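Local atomic coordinates of GCN5-related N-acetyltransferase (Kribbella flavida, PDB entry 4H89), a protein that probably transfers an acyl group, as other GCN5-related N-acetyltransferases transfer acetyl from acetyl-CoA, to an acceptor that is not defined here. Residues Gly121-Thr133 and His161-Leu173. Sequence-based numbering, arbitrary orientation. Where two conformers were deposited one is given.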
loop_
_atom_site.group_PDB
_atom_site.type_symbol
_atom_site.label_atom_id
_atom_site.label_comp_id
_atom_site.label_asym_id
_atom_site.label_seq_id
_atom_site.Cartn_x
_atom_site.Cartn_y
_atom_site.Cartn_z
ATOM N N GLY A 121 -5.009 9.769 18.398
ATOM C CA GLY A 121 -3.624 10.150 18.515
ATOM C C GLY A 121 -2.772 10.092 17.272
ATOM O O GLY A 121 -1.576 10.366 17.322
ATOM N N PHE A 122 -3.385 9.837 16.117
ATOM C CA PHE A 122 -2.612 9.816 14.888
ATOM C C PHE A 122 -2.098 11.228 14.609
ATOM O O PHE A 122 -2.695 12.235 15.011
ATOM C CB PHE A 122 -3.484 9.309 13.727
ATOM C CG PHE A 122 -3.808 7.823 13.770
ATOM C CD1 PHE A 122 -2.946 6.894 13.261
ATOM C CD2 PHE A 122 -4.962 7.395 14.365
ATOM C CE1 PHE A 122 -3.259 5.542 13.228
ATOM C CE2 PHE A 122 -5.321 6.046 14.317
ATOM C CZ PHE A 122 -4.454 5.106 13.784
ATOM N N ARG A 123 -1.021 11.286 13.836
ATOM C CA ARG A 123 -0.384 12.547 13.433
ATOM C C ARG A 123 -0.777 13.022 12.026
ATOM O O ARG A 123 -0.578 14.179 11.694
ATOM C CB ARG A 123 1.119 12.425 13.486
ATOM C CG ARG A 123 1.637 12.409 14.887
ATOM C CD ARG A 123 3.114 12.083 14.967
ATOM N NE ARG A 123 3.750 12.599 16.178
ATOM C CZ ARG A 123 3.639 12.048 17.381
ATOM N NH1 ARG A 123 4.354 12.569 18.325
ATOM N NH2 ARG A 123 2.836 10.981 17.666
ATOM N N ALA A 124 -1.365 12.142 11.217
ATOM C CA ALA A 124 -1.731 12.450 9.846
ATOM C C ALA A 124 -2.607 11.330 9.320
ATOM O O ALA A 124 -2.747 10.302 9.946
ATOM C CB ALA A 124 -0.486 12.607 8.995
ATOM N N ILE A 125 -3.168 11.610 8.155
ATOM C CA ILE A 125 -3.953 10.648 7.387
ATOM C C ILE A 125 -3.444 10.654 5.946
ATOM O O ILE A 125 -3.174 11.698 5.380
ATOM C CB ILE A 125 -5.445 11.004 7.350
ATOM C CG1 ILE A 125 -5.996 11.247 8.746
ATOM C CG2 ILE A 125 -6.263 9.900 6.692
ATOM C CD1 ILE A 125 -7.344 11.954 8.801
ATOM N N GLN A 126 -3.320 9.476 5.359
ATOM C CA GLN A 126 -2.854 9.328 3.989
ATOM C C GLN A 126 -3.831 8.435 3.234
ATOM O O GLN A 126 -4.237 7.388 3.749
ATOM C CB GLN A 126 -1.466 8.673 4.012
ATOM C CG GLN A 126 -0.847 8.386 2.675
ATOM C CD GLN A 126 0.557 7.905 2.787
ATOM O OE1 GLN A 126 1.294 8.242 3.750
ATOM N NE2 GLN A 126 0.981 7.148 1.798
ATOM N N PHE A 127 -4.172 8.834 2.004
ATOM C CA PHE A 127 -4.885 7.963 1.050
ATOM C C PHE A 127 -3.862 7.608 -0.031
ATOM O O PHE A 127 -3.343 8.488 -0.703
ATOM C CB PHE A 127 -6.110 8.680 0.428
ATOM C CG PHE A 127 -7.152 9.087 1.413
ATOM C CD1 PHE A 127 -7.287 8.481 2.681
ATOM C CD2 PHE A 127 -7.988 10.139 1.120
ATOM C CE1 PHE A 127 -8.308 8.862 3.559
ATOM C CE2 PHE A 127 -9.011 10.528 1.952
ATOM C CZ PHE A 127 -9.166 9.909 3.199
ATOM N N ASN A 128 -3.589 6.313 -0.192
ATOM C CA ASN A 128 -2.514 5.887 -1.048
ATOM C C ASN A 128 -2.799 5.995 -2.527
ATOM O O ASN A 128 -1.867 6.099 -3.322
ATOM C CB ASN A 128 -2.160 4.449 -0.700
ATOM C CG ASN A 128 -1.836 4.333 0.741
ATOM O OD1 ASN A 128 -0.887 4.998 1.196
ATOM N ND2 ASN A 128 -2.724 3.647 1.521
ATOM N N ALA A 129 -4.080 5.920 -2.891
ATOM C CA ALA A 129 -4.460 5.821 -4.282
ATOM C C ALA A 129 -5.860 6.332 -4.492
ATOM O O ALA A 129 -6.850 5.689 -4.145
ATOM C CB ALA A 129 -4.377 4.384 -4.734
ATOM N N VAL A 130 -5.973 7.534 -4.996
ATOM C CA VAL A 130 -7.220 8.153 -5.321
ATOM C C VAL A 130 -7.242 8.377 -6.835
ATOM O O VAL A 130 -6.361 8.990 -7.392
ATOM C CB VAL A 130 -7.452 9.492 -4.597
ATOM C CG1 VAL A 130 -8.837 10.000 -4.947
ATOM C CG2 VAL A 130 -7.257 9.316 -3.083
ATOM N N VAL A 131 -8.193 7.732 -7.525
ATOM C CA VAL A 131 -8.231 7.773 -8.977
ATOM C C VAL A 131 -8.480 9.225 -9.397
ATOM O O VAL A 131 -9.427 9.861 -8.938
ATOM C CB VAL A 131 -9.331 6.831 -9.548
ATOM C CG1 VAL A 131 -9.404 6.936 -11.063
ATOM C CG2 VAL A 131 -9.088 5.384 -9.117
ATOM N N GLU A 132 -7.649 9.746 -10.311
ATOM C CA GLU A 132 -7.729 11.179 -10.616
ATOM C C GLU A 132 -9.009 11.619 -11.314
ATOM O O GLU A 132 -9.386 12.764 -11.266
ATOM C CB GLU A 132 -6.507 11.687 -11.368
ATOM C CG GLU A 132 -6.481 11.231 -12.777
ATOM C CD GLU A 132 -5.424 11.930 -13.631
ATOM O OE1 GLU A 132 -5.336 13.175 -13.568
ATOM O OE2 GLU A 132 -4.785 11.249 -14.436
ATOM N N THR A 133 -9.667 10.671 -11.934
ATOM C CA THR A 133 -10.971 10.898 -12.557
ATOM C C THR A 133 -12.144 10.842 -11.594
ATOM O O THR A 133 -13.275 11.165 -11.960
ATOM C CB THR A 133 -11.218 9.879 -13.679
ATOM O OG1 THR A 133 -11.019 8.574 -13.180
ATOM C CG2 THR A 133 -10.196 10.088 -14.785
ATOM N N HIS A 161 -11.863 6.225 -19.540
ATOM C CA HIS A 161 -10.831 7.264 -19.712
ATOM C C HIS A 161 -9.454 6.703 -19.956
ATOM O O HIS A 161 -8.494 7.468 -20.108
ATOM C CB HIS A 161 -10.812 8.211 -18.506
ATOM C CG HIS A 161 -12.133 8.831 -18.256
ATOM N ND1 HIS A 161 -12.884 9.406 -19.266
ATOM C CD2 HIS A 161 -12.869 8.922 -17.135
ATOM C CE1 HIS A 161 -14.020 9.827 -18.759
ATOM N NE2 HIS A 161 -14.027 9.566 -17.467
ATOM N N GLY A 162 -9.338 5.371 -19.974
ATOM C CA GLY A 162 -8.077 4.717 -20.247
ATOM C C GLY A 162 -7.158 4.745 -19.031
ATOM O O GLY A 162 -7.626 4.800 -17.877
ATOM N N TYR A 163 -5.870 4.693 -19.291
ATOM C CA TYR A 163 -4.912 4.727 -18.190
ATOM C C TYR A 163 -4.840 6.142 -17.613
ATOM O O TYR A 163 -4.563 7.092 -18.337
ATOM C CB TYR A 163 -3.518 4.266 -18.600
ATOM C CG TYR A 163 -3.449 2.807 -18.988
ATOM C CD1 TYR A 163 -3.444 1.807 -18.024
ATOM C CD2 TYR A 163 -3.412 2.410 -20.317
ATOM C CE1 TYR A 163 -3.380 0.472 -18.377
ATOM C CE2 TYR A 163 -3.343 1.076 -20.669
ATOM C CZ TYR A 163 -3.333 0.114 -19.722
ATOM O OH TYR A 163 -3.287 -1.217 -20.023
ATOM N N VAL A 164 -5.157 6.268 -16.337
ATOM C CA VAL A 164 -5.212 7.538 -15.618
ATOM C C VAL A 164 -4.394 7.451 -14.322
ATOM O O VAL A 164 -3.965 6.373 -13.859
ATOM C CB VAL A 164 -6.668 7.960 -15.320
ATOM C CG1 VAL A 164 -7.441 8.076 -16.620
ATOM C CG2 VAL A 164 -7.369 7.024 -14.359
ATOM N N GLY A 165 -4.145 8.616 -13.732
ATOM C CA GLY A 165 -3.296 8.681 -12.540
ATOM C C GLY A 165 -3.968 8.254 -11.257
ATOM O O GLY A 165 -5.173 8.293 -11.108
ATOM N N LEU A 166 -3.100 7.883 -10.299
ATOM C CA LEU A 166 -3.495 7.656 -8.928
ATOM C C LEU A 166 -2.820 8.705 -8.023
ATOM O O LEU A 166 -1.598 8.712 -7.919
ATOM C CB LEU A 166 -3.111 6.238 -8.485
ATOM C CG LEU A 166 -3.905 5.071 -9.087
ATOM C CD1 LEU A 166 -3.319 3.764 -8.570
ATOM C CD2 LEU A 166 -5.405 5.183 -8.752
ATOM N N HIS A 167 -3.613 9.570 -7.394
ATOM C CA HIS A 167 -3.090 10.550 -6.478
ATOM C C HIS A 167 -2.732 9.854 -5.169
ATOM O O HIS A 167 -3.472 8.967 -4.713
ATOM C CB HIS A 167 -4.141 11.572 -6.111
ATOM C CG HIS A 167 -4.660 12.423 -7.201
ATOM N ND1 HIS A 167 -3.917 13.099 -8.130
ATOM C CD2 HIS A 167 -5.949 12.755 -7.418
ATOM C CE1 HIS A 167 -4.748 13.808 -8.885
ATOM N NE2 HIS A 167 -5.981 13.605 -8.469
ATOM N N VAL A 168 -1.684 10.355 -4.520
ATOM C CA VAL A 168 -1.457 10.099 -3.110
ATOM C C VAL A 168 -1.898 11.370 -2.402
ATOM O O VAL A 168 -1.471 12.443 -2.791
ATOM C CB VAL A 168 0.044 9.843 -2.849
ATOM C CG1 VAL A 168 0.284 9.635 -1.345
ATOM C CG2 VAL A 168 0.483 8.630 -3.676
HETATM N N MSE A 169 -2.776 11.260 -1.415
HETATM C CA MSE A 169 -3.325 12.407 -0.728
HETATM C C MSE A 169 -3.001 12.323 0.759
HETATM O O MSE A 169 -2.841 11.241 1.313
HETATM C CB MSE A 169 -4.808 12.547 -0.901
HETATM C CG MSE A 169 -5.177 12.620 -2.386
HETATM SE SE MSE A 169 -7.003 13.126 -2.792
HETATM C CE MSE A 169 -7.040 15.018 -2.385
ATOM N N HIS A 170 -2.898 13.479 1.400
ATOM C CA HIS A 170 -2.435 13.553 2.778
ATOM C C HIS A 170 -3.047 14.729 3.490
ATOM O O HIS A 170 -3.309 15.774 2.895
ATOM C CB HIS A 170 -0.925 13.705 2.753
ATOM C CG HIS A 170 -0.287 13.937 4.090
ATOM N ND1 HIS A 170 -0.031 15.200 4.556
ATOM C CD2 HIS A 170 0.168 13.084 5.048
ATOM C CE1 HIS A 170 0.562 15.124 5.725
ATOM N NE2 HIS A 170 0.717 13.856 6.030
ATOM N N ARG A 171 -3.285 14.559 4.789
ATOM C CA ARG A 171 -3.800 15.623 5.671
ATOM C C ARG A 171 -3.043 15.492 6.992
ATOM O O ARG A 171 -3.014 14.391 7.543
ATOM C CB ARG A 171 -5.288 15.336 5.933
ATOM C CG ARG A 171 -6.029 16.419 6.669
ATOM C CD ARG A 171 -7.383 15.913 7.087
ATOM N NE ARG A 171 -8.318 16.975 7.430
ATOM C CZ ARG A 171 -8.296 17.662 8.554
ATOM N NH1 ARG A 171 -7.334 17.508 9.458
ATOM N NH2 ARG A 171 -9.252 18.520 8.773
ATOM N N PRO A 172 -2.438 16.591 7.531
ATOM C CA PRO A 172 -1.946 16.543 8.894
ATOM C C PRO A 172 -3.083 16.557 9.906
ATOM O O PRO A 172 -4.181 17.018 9.601
ATOM C CB PRO A 172 -1.101 17.818 9.027
ATOM C CG PRO A 172 -1.800 18.777 8.118
ATOM C CD PRO A 172 -2.259 17.925 6.934
ATOM N N LEU A 173 -2.820 16.039 11.105
ATOM C CA LEU A 173 -3.715 16.130 12.241
ATOM C C LEU A 173 -3.001 16.852 13.375
ATOM O O LEU A 173 -3.647 17.296 14.315
ATOM C CB LEU A 173 -4.111 14.743 12.723
ATOM C CG LEU A 173 -4.965 13.931 11.777
ATOM C CD1 LEU A 173 -5.015 12.500 12.281
ATOM C CD2 LEU A 173 -6.363 14.514 11.630
ATOM O OXT LEU A 173 -1.773 16.953 13.368
HETATM O O HOH W 1 -0.866 6.285 -5.923
HETATM O O HOH W 2 -8.187 14.820 -9.816
#
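Ile125 and Arg171, then Phe127 and Met169, trade backbone N-H and C=O groups in both directions, pairing strands 124-127 and 164-172 antiparallel at 167°. Leu173 N extends the pairing to Arg123 O (3.0 Å), although it sits well above that carbonyl's plane. A beta bulge at Asn128 and Ala129 shifts the register by one before Val130 and His167 resume the two-way exchange. Water 1 ties the bulge to the facing strand, donating to Asn128 O and Leu166 O.

Beyond Val131 the side chain of Glu132 joins its backbone in holding Gly165. Glu132 N reaches Gly165 O, while Glu132 OE2 accepts Gly165 N at 2.8 Å, on its anti side and 25° out of the carboxylate plane. A chi1 of 73° sets Glu132 CG between the backbone N and the carbonyl carbon, and from there the extended chain runs alongside Gly165, bringing OE2 to its N-H. Cut back to an alanine, this position would probably leave Gly165 N without its carboxylate acceptor and uncover the glycine backbone. Glu132 CB also lies against the His167 ring, 3.5 Å from NE2, and water 2 meets that ring in plane, linking NE2 to Glu132 O.

Apolar contacts form on both faces. Val130 CG2 meets the selenium of selenomethionine Met169 at 3.8 Å, the two side chains crossing nearly at right angles. On the other face Val131 CG2 touches Leu166 CD2 (3.7 Å). At the C-terminus Leu173 CD1 lies 3.9 Å from Ile125 CG1.

In this GNAT fold the pairing joins the central mixed sheet, where 124-131 runs parallel to 89-96, to its C-terminal antiparallel part, with 164-172 placed between 124-131 and 147-155. Helix 105-119 covers Ile125 and Leu173, Phe127 stacks on Phe146 and meets Trp141 edge-to-face, and His167 ND1 hydrogen-bonds to Thr151 OG1 on strand 147-155.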